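Local coordinates for protein aldose-aldose oxidoreductase (Caulobacter crescentus, PDB 5A04) that probably transfers hydride between aldose sugars, oxidising one and reducing another through a bound NADP(H) cofactor, at residues Tyr9-Leu14 and Ile21-Phe26; His99-Lys104 and Ser294-His299. All coordinates share one frame; numbering follows the deposited sequence.

Contact 1: Tyr9-Leu14 and Ile21-Phe26; sequences YAILGL and IIMPRF. With NDP (NADPH dihydro-nicotinamide-adenine-dinucleotide phosphate), chain G.
F26 turns the edge of its ring toward the face of Y9, an offset edge-to-face pair with ring centroids 5.4 Å apart and planes at 65°. The packing is tightest here: F26 CZ lies 3.6 Å from Y9 CB, and F26 CE1 is equally close to Y9 CD1. I11 and F26 reach toward each other from opposite directions, I11 CD1 meeting the ring at its edge, near the ring plane, 4.0 Å from F26 CZ. I11 reaches it because its CG1 branch stands beside the backbone N (chi1 -57°). The contact joins the first strand and helix of the Rossmann beta-alpha-beta unit, 7-12 and 16-22. Y9 OH is held by the carbonyl of L297 on helix 292-306. Toward the cofactor the fit slackens. M23 slides past I11, its CG 4.0 Å from I11 CG1, and M23 SD approaches L14 CD2 at 4.1 Å, the two side chains crossing at about a right angle. The partly exposed side is looser: R25 makes no contact with the strand, and its NE pairs with E28 in a salt bridge. Just beyond the strand, the backbone N of L14 donates to NADPH O3X, on the 2'-phosphate, at 2.8 Å with an N-H...O angle of 157°.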
loop_
_atom_site.group_PDB
_atom_site.type_symbol
_atom_site.label_atom_id
_atom_site.label_comp_id
_atom_site.label_asym_id
_atom_site.label_seq_id
_atom_site.Cartn_x
_atom_site.Cartn_y
_atom_site.Cartn_z
ATOM N N TYR A 9 -18.498 32.749 -12.684
ATOM C CA TYR A 9 -17.199 32.145 -12.990
ATOM C C TYR A 9 -16.712 32.466 -14.401
ATOM O O TYR A 9 -17.471 32.347 -15.368
ATOM C CB TYR A 9 -17.282 30.618 -12.855
ATOM C CG TYR A 9 -17.050 30.065 -11.478
ATOM C CD1 TYR A 9 -18.036 30.124 -10.492
ATOM C CD2 TYR A 9 -15.854 29.424 -11.180
ATOM C CE1 TYR A 9 -17.807 29.600 -9.224
ATOM C CE2 TYR A 9 -15.614 28.899 -9.935
ATOM C CZ TYR A 9 -16.581 28.977 -8.958
ATOM O OH TYR A 9 -16.314 28.432 -7.716
ATOM N N ALA A 10 -15.441 32.850 -14.520
ATOM C CA ALA A 10 -14.737 32.781 -15.784
ATOM C C ALA A 10 -13.916 31.494 -15.788
ATOM O O ALA A 10 -13.120 31.271 -14.885
ATOM C CB ALA A 10 -13.824 34.015 -15.982
ATOM N N ILE A 11 -14.136 30.632 -16.775
ATOM C CA ILE A 11 -13.343 29.412 -16.904
ATOM C C ILE A 11 -12.163 29.695 -17.831
ATOM O O ILE A 11 -12.338 30.154 -18.967
ATOM C CB ILE A 11 -14.188 28.231 -17.441
ATOM C CG1 ILE A 11 -15.404 27.987 -16.532
ATOM C CG2 ILE A 11 -13.339 26.961 -17.539
ATOM C CD1 ILE A 11 -15.062 27.688 -15.074
ATOM N N LEU A 12 -10.951 29.454 -17.330
ATOM C CA LEU A 12 -9.745 29.811 -18.061
ATOM C C LEU A 12 -8.957 28.548 -18.394
ATOM O O LEU A 12 -8.512 27.834 -17.496
ATOM C CB LEU A 12 -8.903 30.801 -17.233
ATOM C CG LEU A 12 -7.698 31.456 -17.923
ATOM C CD1 LEU A 12 -7.355 32.774 -17.208
ATOM C CD2 LEU A 12 -6.490 30.537 -17.910
ATOM N N GLY A 13 -8.789 28.289 -19.690
ATOM C CA GLY A 13 -8.119 27.087 -20.180
ATOM C C GLY A 13 -9.145 26.031 -20.551
ATOM O O GLY A 13 -9.512 25.200 -19.721
ATOM N N LEU A 14 -9.623 26.068 -21.792
ATOM C CA LEU A 14 -10.760 25.232 -22.194
ATOM C C LEU A 14 -10.290 23.867 -22.726
ATOM O O LEU A 14 -10.492 23.503 -23.902
ATOM C CB LEU A 14 -11.620 25.978 -23.223
ATOM C CG LEU A 14 -12.129 27.358 -22.760
ATOM C CD1 LEU A 14 -13.058 28.008 -23.789
ATOM C CD2 LEU A 14 -12.823 27.288 -21.382
ATOM N N ILE A 21 -15.733 18.098 -17.875
ATOM C CA ILE A 21 -16.078 17.792 -16.496
ATOM C C ILE A 21 -16.683 18.988 -15.750
ATOM O O ILE A 21 -17.782 18.896 -15.208
ATOM C CB ILE A 21 -14.853 17.269 -15.728
ATOM C CG1 ILE A 21 -14.164 16.153 -16.520
ATOM C CG2 ILE A 21 -15.273 16.785 -14.352
ATOM C CD1 ILE A 21 -15.071 14.922 -16.769
ATOM N N ILE A 22 -15.979 20.115 -15.708
ATOM C CA ILE A 22 -16.453 21.240 -14.901
ATOM C C ILE A 22 -17.648 21.997 -15.516
ATOM O O ILE A 22 -18.674 22.202 -14.857
ATOM C CB ILE A 22 -15.308 22.247 -14.636
ATOM C CG1 ILE A 22 -14.214 21.604 -13.762
ATOM C CG2 ILE A 22 -15.847 23.514 -13.956
ATOM C CD1 ILE A 22 -14.699 21.066 -12.405
ATOM N N MET A 23 -17.531 22.431 -16.764
ATOM C CA MET A 23 -18.541 23.352 -17.286
ATOM C C MET A 23 -19.975 22.768 -17.301
ATOM O O MET A 23 -20.921 23.498 -17.000
ATOM C CB MET A 23 -18.125 23.853 -18.674
ATOM C CG MET A 23 -17.091 25.004 -18.560
ATOM S SD MET A 23 -16.178 25.306 -20.077
ATOM C CE MET A 23 -17.474 25.844 -21.182
ATOM N N PRO A 24 -20.142 21.468 -17.609
ATOM C CA PRO A 24 -21.517 20.949 -17.526
ATOM C C PRO A 24 -22.095 20.956 -16.115
ATOM O O PRO A 24 -23.314 20.923 -15.961
ATOM C CB PRO A 24 -21.375 19.508 -18.024
ATOM C CG PRO A 24 -20.206 19.549 -18.937
ATOM C CD PRO A 24 -19.240 20.494 -18.252
ATOM N N ARG A 25 -21.238 20.989 -15.093
ATOM C CA ARG A 25 -21.720 20.859 -13.724
ATOM C C ARG A 25 -22.171 22.168 -13.079
ATOM O O ARG A 25 -22.589 22.176 -11.917
ATOM C CB ARG A 25 -20.646 20.177 -12.867
ATOM C CG ARG A 25 -20.300 18.765 -13.378
ATOM C CD ARG A 25 -21.283 17.684 -12.916
ATOM N NE ARG A 25 -22.628 17.790 -13.504
ATOM C CZ ARG A 25 -22.983 17.283 -14.683
ATOM N NH1 ARG A 25 -22.099 16.634 -15.452
ATOM N NH2 ARG A 25 -24.241 17.419 -15.093
ATOM N N PHE A 26 -22.136 23.276 -13.817
ATOM C CA PHE A 26 -22.838 24.454 -13.318
ATOM C C PHE A 26 -24.349 24.188 -13.241
ATOM O O PHE A 26 -25.075 24.874 -12.519
ATOM C CB PHE A 26 -22.537 25.674 -14.188
ATOM C CG PHE A 26 -21.185 26.267 -13.918
ATOM C CD1 PHE A 26 -21.002 27.143 -12.858
ATOM C CD2 PHE A 26 -20.093 25.923 -14.706
ATOM C CE1 PHE A 26 -19.726 27.683 -12.584
ATOM C CE2 PHE A 26 -18.825 26.454 -14.442
ATOM C CZ PHE A 26 -18.655 27.330 -13.369
HETATM P PA NDP G . -5.803 19.712 -21.182
HETATM O O1A NDP G . -4.501 19.597 -21.894
HETATM O O2A NDP G . -6.920 18.778 -21.556
HETATM O O5B NDP G . -6.380 21.249 -21.288
HETATM C C5B NDP G . -5.358 22.145 -20.953
HETATM C C4B NDP G . -5.807 23.494 -21.531
HETATM O O4B NDP G . -5.015 24.561 -21.007
HETATM C C3B NDP G . -5.612 23.496 -23.065
HETATM O O3B NDP G . -6.716 22.955 -23.719
HETATM C C2B NDP G . -5.588 25.003 -23.345
HETATM O O2B NDP G . -6.783 25.530 -23.359
HETATM C C1B NDP G . -4.899 25.542 -22.019
HETATM N N9A NDP G . -3.489 25.885 -22.222
HETATM C C8A NDP G . -2.901 27.134 -22.050
HETATM N N7A NDP G . -1.585 27.140 -22.340
HETATM C C5A NDP G . -1.306 25.824 -22.721
HETATM C C6A NDP G . -0.118 25.191 -23.132
HETATM N N6A NDP G . 1.056 25.906 -23.213
HETATM N N1A NDP G . -0.092 23.863 -23.460
HETATM C C2A NDP G . -1.310 23.212 -23.352
HETATM N N3A NDP G . -2.507 23.674 -22.972
HETATM C C4A NDP G . -2.484 25.017 -22.658
HETATM O O3 NDP G . -5.324 19.453 -19.614
HETATM P PN NDP G . -6.485 19.007 -18.564
HETATM O O1N NDP G . -7.692 19.850 -18.630
HETATM O O2N NDP G . -6.497 17.518 -18.298
HETATM O O5D NDP G . -5.692 19.525 -17.082
HETATM C C5D NDP G . -5.592 20.917 -16.967
HETATM C C4D NDP G . -5.426 21.235 -15.454
HETATM O O4D NDP G . -6.536 20.622 -14.730
HETATM C C3D NDP G . -4.121 20.583 -14.861
HETATM O O3D NDP G . -3.579 21.431 -13.832
HETATM C C2D NDP G . -4.625 19.294 -14.229
HETATM O O2D NDP G . -3.856 18.911 -13.102
HETATM C C1D NDP G . -6.041 19.755 -13.735
HETATM N N1N NDP G . -6.960 18.615 -13.691
HETATM C C2N NDP G . -7.676 18.346 -12.536
HETATM C C3N NDP G . -8.548 17.295 -12.521
HETATM C C7N NDP G . -9.302 17.005 -11.302
HETATM O O7N NDP G . -9.980 15.969 -11.176
HETATM N N7N NDP G . -9.269 17.919 -10.253
HETATM C C4N NDP G . -8.763 16.416 -13.704
HETATM C C5N NDP G . -7.927 16.759 -14.863
HETATM C C6N NDP G . -7.096 17.799 -14.837
HETATM P P2B NDP G . -7.121 26.731 -24.548
HETATM O O1X NDP G . -5.983 27.694 -24.296
HETATM O O2X NDP G . -7.023 25.885 -25.780
HETATM O O3X NDP G . -8.515 27.204 -24.143
#

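Contact 2: His99-Lys104 and Ser294-His299; sequences HVMCEK and SAQLDH. With NDP (NADPH dihydro-nicotinamide-adenine-dinucleotide phosphate), chain G; BGC (beta-D-glucopyranose), chain H.
Segment 99-104 lines part of the cofactor and sugar site of this Rossmann-type oxidoreductase, and helix 292-306 of the C-terminal part of the chain packs against its strand. M101 makes most of the van der Waals packing. Its CG is anti to the backbone N (chi1 -179°), and bends at chi2 and chi3 curl the thioether over the helix, bringing CE to 3.5 Å from the carbonyl O of Q296 and to 4.2 Å from L297 CA. The Q296 side chain crosses M101 obliquely, its amide NE2 3.9 Å from M101 SD.

Nearer the site the contact turns polar. E103 OE2 and Q296 OE1 are bridged by one water, 2.8 Å from each, while Y78 OH hydrogen-bonds to both E103 OE2 and Q296 NE2. The other carboxylate oxygen, E103 OE1, takes a nearly straight hydrogen bond from the carboxamide nitrogen N7N of the nicotinamide of NADPH (2.9 Å, 174°); the backbone N of K104 also reaches OE1, at 3.1 Å, from above the carboxylate plane. An alanine in place of E103 would probably leave the carboxamide N7N without this acceptor and freer to turn, and deprive the water and Y78 of a partner.

K104 grips both ligands. Its carbonyl O accepts from the ribose hydroxyl O2D, and its NZ donates to O1 of glucose at 2.6 Å and, at 3.2 Å, to the same O2D. NZ is further hydrogen-bonded to the carbonyl of D185, which also binds glucose through its carboxylate. The Glu-Lys of this segment, in contact with nicotinamide and sugar, is consistent with the Glu-Lys-Pro motif of the GFO/IDH/MocA oxidoreductase family.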
loop_
_atom_site.group_PDB
_atom_site.type_symbol
_atom_site.label_atom_id
_atom_site.label_comp_id
_atom_site.label_asym_id
_atom_site.label_seq_id
_atom_site.Cartn_x
_atom_site.Cartn_y
_atom_site.Cartn_z
ATOM N N HIS A 99 -11.562 36.709 -7.367
ATOM C CA HIS A 99 -11.275 35.543 -6.546
ATOM C C HIS A 99 -10.807 34.438 -7.470
ATOM O O HIS A 99 -11.085 34.477 -8.659
ATOM C CB HIS A 99 -12.513 35.109 -5.772
ATOM C CG HIS A 99 -13.092 36.195 -4.916
ATOM N ND1 HIS A 99 -12.649 36.444 -3.637
ATOM C CD2 HIS A 99 -14.087 37.081 -5.153
ATOM C CE1 HIS A 99 -13.351 37.437 -3.116
ATOM N NE2 HIS A 99 -14.230 37.843 -4.016
ATOM N N VAL A 100 -10.095 33.446 -6.940
ATOM C CA VAL A 100 -9.499 32.434 -7.810
ATOM C C VAL A 100 -9.753 31.019 -7.304
ATOM O O VAL A 100 -9.529 30.730 -6.139
ATOM C CB VAL A 100 -7.976 32.634 -7.934
ATOM C CG1 VAL A 100 -7.355 31.495 -8.754
ATOM C CG2 VAL A 100 -7.680 33.974 -8.583
ATOM N N MET A 101 -10.246 30.169 -8.198
ATOM C CA MET A 101 -10.201 28.724 -8.039
ATOM C C MET A 101 -9.061 28.239 -8.924
ATOM O O MET A 101 -9.023 28.539 -10.113
ATOM C CB MET A 101 -11.530 28.073 -8.454
ATOM C CG MET A 101 -11.555 26.571 -8.283
ATOM S SD MET A 101 -12.056 26.079 -6.626
ATOM C CE MET A 101 -13.825 26.393 -6.729
ATOM N N CYS A 102 -8.115 27.513 -8.345
ATOM C CA CYS A 102 -6.974 27.024 -9.115
ATOM C C CYS A 102 -6.905 25.500 -9.039
ATOM O O CYS A 102 -7.016 24.927 -7.960
ATOM C CB CYS A 102 -5.670 27.633 -8.588
ATOM S SG CYS A 102 -4.244 27.186 -9.609
ATOM N N GLU A 103 -6.723 24.840 -10.175
ATOM C CA GLU A 103 -6.633 23.386 -10.156
ATOM C C GLU A 103 -5.373 22.901 -9.441
ATOM O O GLU A 103 -4.412 23.642 -9.292
ATOM C CB GLU A 103 -6.677 22.817 -11.582
ATOM C CG GLU A 103 -8.062 22.274 -11.934
ATOM C CD GLU A 103 -8.598 21.386 -10.838
ATOM O OE1 GLU A 103 -7.862 20.466 -10.415
ATOM O OE2 GLU A 103 -9.733 21.624 -10.369
ATOM N N LYS A 104 -5.403 21.652 -8.987
ATOM C CA LYS A 104 -4.209 20.992 -8.477
ATOM C C LYS A 104 -3.344 20.507 -9.630
ATOM O O LYS A 104 -3.823 20.380 -10.755
ATOM C CB LYS A 104 -4.574 19.814 -7.557
ATOM C CG LYS A 104 -5.782 18.945 -7.993
ATOM C CD LYS A 104 -5.621 18.247 -9.354
ATOM C CE LYS A 104 -4.425 17.304 -9.419
ATOM N NZ LYS A 104 -4.287 16.722 -10.793
ATOM N N SER A 294 -20.079 20.365 -8.624
ATOM C CA SER A 294 -20.957 21.483 -8.298
ATOM C C SER A 294 -20.761 21.939 -6.861
ATOM O O SER A 294 -20.822 23.135 -6.565
ATOM C CB SER A 294 -22.422 21.082 -8.514
ATOM O OG SER A 294 -22.587 20.578 -9.830
ATOM N N ALA A 295 -20.551 20.982 -5.963
ATOM C CA ALA A 295 -20.272 21.316 -4.566
ATOM C C ALA A 295 -18.970 22.115 -4.415
ATOM O O ALA A 295 -18.881 23.035 -3.599
ATOM C CB ALA A 295 -20.208 20.048 -3.729
ATOM N N GLN A 296 -17.958 21.742 -5.181
ATOM C CA GLN A 296 -16.674 22.447 -5.117
ATOM C C GLN A 296 -16.861 23.892 -5.587
ATOM O O GLN A 296 -16.414 24.837 -4.931
ATOM C CB GLN A 296 -15.617 21.726 -5.969
ATOM C CG GLN A 296 -14.264 22.452 -6.000
ATOM C CD GLN A 296 -13.371 21.945 -7.110
ATOM O OE1 GLN A 296 -12.784 20.878 -6.999
ATOM N NE2 GLN A 296 -13.254 22.718 -8.185
ATOM N N LEU A 297 -17.569 24.055 -6.704
ATOM C CA LEU A 297 -17.827 25.381 -7.269
ATOM C C LEU A 297 -18.611 26.238 -6.283
ATOM O O LEU A 297 -18.257 27.397 -6.035
ATOM C CB LEU A 297 -18.582 25.265 -8.605
ATOM C CG LEU A 297 -17.832 24.600 -9.765
ATOM C CD1 LEU A 297 -18.770 24.210 -10.899
ATOM C CD2 LEU A 297 -16.741 25.522 -10.288
ATOM N N ASP A 298 -19.670 25.669 -5.711
ATOM C CA ASP A 298 -20.499 26.420 -4.780
ATOM C C ASP A 298 -19.769 26.746 -3.484
ATOM O O ASP A 298 -20.069 27.755 -2.855
ATOM C CB ASP A 298 -21.790 25.662 -4.461
ATOM C CG ASP A 298 -22.910 25.947 -5.465
ATOM O OD1 ASP A 298 -22.804 26.888 -6.289
ATOM O OD2 ASP A 298 -23.920 25.215 -5.421
ATOM N N HIS A 299 -18.810 25.913 -3.083
ATOM C CA HIS A 299 -18.097 26.185 -1.838
ATOM C C HIS A 299 -17.386 27.535 -1.899
ATOM O O HIS A 299 -17.478 28.323 -0.963
ATOM C CB HIS A 299 -17.076 25.086 -1.515
ATOM C CG HIS A 299 -16.389 25.278 -0.197
ATOM N ND1 HIS A 299 -17.053 25.184 1.008
ATOM C CD2 HIS A 299 -15.096 25.554 0.106
ATOM C CE1 HIS A 299 -16.198 25.388 1.997
ATOM N NE2 HIS A 299 -15.006 25.621 1.476
HETATM P PA NDP G . -5.803 19.712 -21.182
HETATM O O1A NDP G . -4.501 19.597 -21.894
HETATM O O2A NDP G . -6.920 18.778 -21.556
HETATM O O5B NDP G . -6.380 21.249 -21.288
HETATM C C5B NDP G . -5.358 22.145 -20.953
HETATM C C4B NDP G . -5.807 23.494 -21.531
HETATM O O4B NDP G . -5.015 24.561 -21.007
HETATM C C3B NDP G . -5.612 23.496 -23.065
HETATM O O3B NDP G . -6.716 22.955 -23.719
HETATM C C2B NDP G . -5.588 25.003 -23.345
HETATM O O2B NDP G . -6.783 25.530 -23.359
HETATM C C1B NDP G . -4.899 25.542 -22.019
HETATM N N9A NDP G . -3.489 25.885 -22.222
HETATM C C8A NDP G . -2.901 27.134 -22.050
HETATM N N7A NDP G . -1.585 27.140 -22.340
HETATM C C5A NDP G . -1.306 25.824 -22.721
HETATM C C6A NDP G . -0.118 25.191 -23.132
HETATM N N6A NDP G . 1.056 25.906 -23.213
HETATM N N1A NDP G . -0.092 23.863 -23.460
HETATM C C2A NDP G . -1.310 23.212 -23.352
HETATM N N3A NDP G . -2.507 23.674 -22.972
HETATM C C4A NDP G . -2.484 25.017 -22.658
HETATM O O3 NDP G . -5.324 19.453 -19.614
HETATM P PN NDP G . -6.485 19.007 -18.564
HETATM O O1N NDP G . -7.692 19.850 -18.630
HETATM O O2N NDP G . -6.497 17.518 -18.298
HETATM O O5D NDP G . -5.692 19.525 -17.082
HETATM C C5D NDP G . -5.592 20.917 -16.967
HETATM C C4D NDP G . -5.426 21.235 -15.454
HETATM O O4D NDP G . -6.536 20.622 -14.730
HETATM C C3D NDP G . -4.121 20.583 -14.861
HETATM O O3D NDP G . -3.579 21.431 -13.832
HETATM C C2D NDP G . -4.625 19.294 -14.229
HETATM O O2D NDP G . -3.856 18.911 -13.102
HETATM C C1D NDP G . -6.041 19.755 -13.735
HETATM N N1N NDP G . -6.960 18.615 -13.691
HETATM C C2N NDP G . -7.676 18.346 -12.536
HETATM C C3N NDP G . -8.548 17.295 -12.521
HETATM C C7N NDP G . -9.302 17.005 -11.302
HETATM O O7N NDP G . -9.980 15.969 -11.176
HETATM N N7N NDP G . -9.269 17.919 -10.253
HETATM C C4N NDP G . -8.763 16.416 -13.704
HETATM C C5N NDP G . -7.927 16.759 -14.863
HETATM C C6N NDP G . -7.096 17.799 -14.837
HETATM P P2B NDP G . -7.121 26.731 -24.548
HETATM O O1X NDP G . -5.983 27.694 -24.296
HETATM O O2X NDP G . -7.023 25.885 -25.780
HETATM O O3X NDP G . -8.515 27.204 -24.143
HETATM C C2 BGC H . -5.510 14.239 -13.050
HETATM C C3 BGC H . -5.924 13.408 -14.272
HETATM C C4 BGC H . -6.546 12.115 -13.832
HETATM C C5 BGC H . -7.659 12.353 -12.824
HETATM C C6 BGC H . -8.111 10.992 -12.233
HETATM C C1 BGC H . -6.720 14.408 -12.245
HETATM O O1 BGC H . -6.456 15.291 -11.155
HETATM O O2 BGC H . -4.992 15.486 -13.495
HETATM O O3 BGC H . -4.749 13.172 -15.033
HETATM O O4 BGC H . -7.058 11.428 -14.963
HETATM O O5 BGC H . -7.203 13.153 -11.757
HETATM O O6 BGC H . -9.285 11.160 -11.428
HETATM O O HOH W 1 -11.548 19.845 -9.290
#

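Overall arrangement
Both contacts are buried and reach the parallel Rossmann sheet, strands 7-12 and 99-102 being separated there by strand 76-79. Contact 1 stays within the nucleotide-binding fold and joins neighbours in sequence; contact 2 brings in helix 292-306 from 190 residues away. That helix ties the two together: S294 OG probably bonds R25 O (2.6 Å), and L297 CD1 packs on F26 CE1 at 4.0 Å. Y9 OH lies 3.4 Å from M101 CE. Across its segments contact 1 is wholly apolar, whereas contact 2 adds a water bridge to its methionine packing. They also reach different halves of NADPH: contact 1 the 2'-phosphate of the adenosine half, contact 2 the nicotinamide half beside glucose.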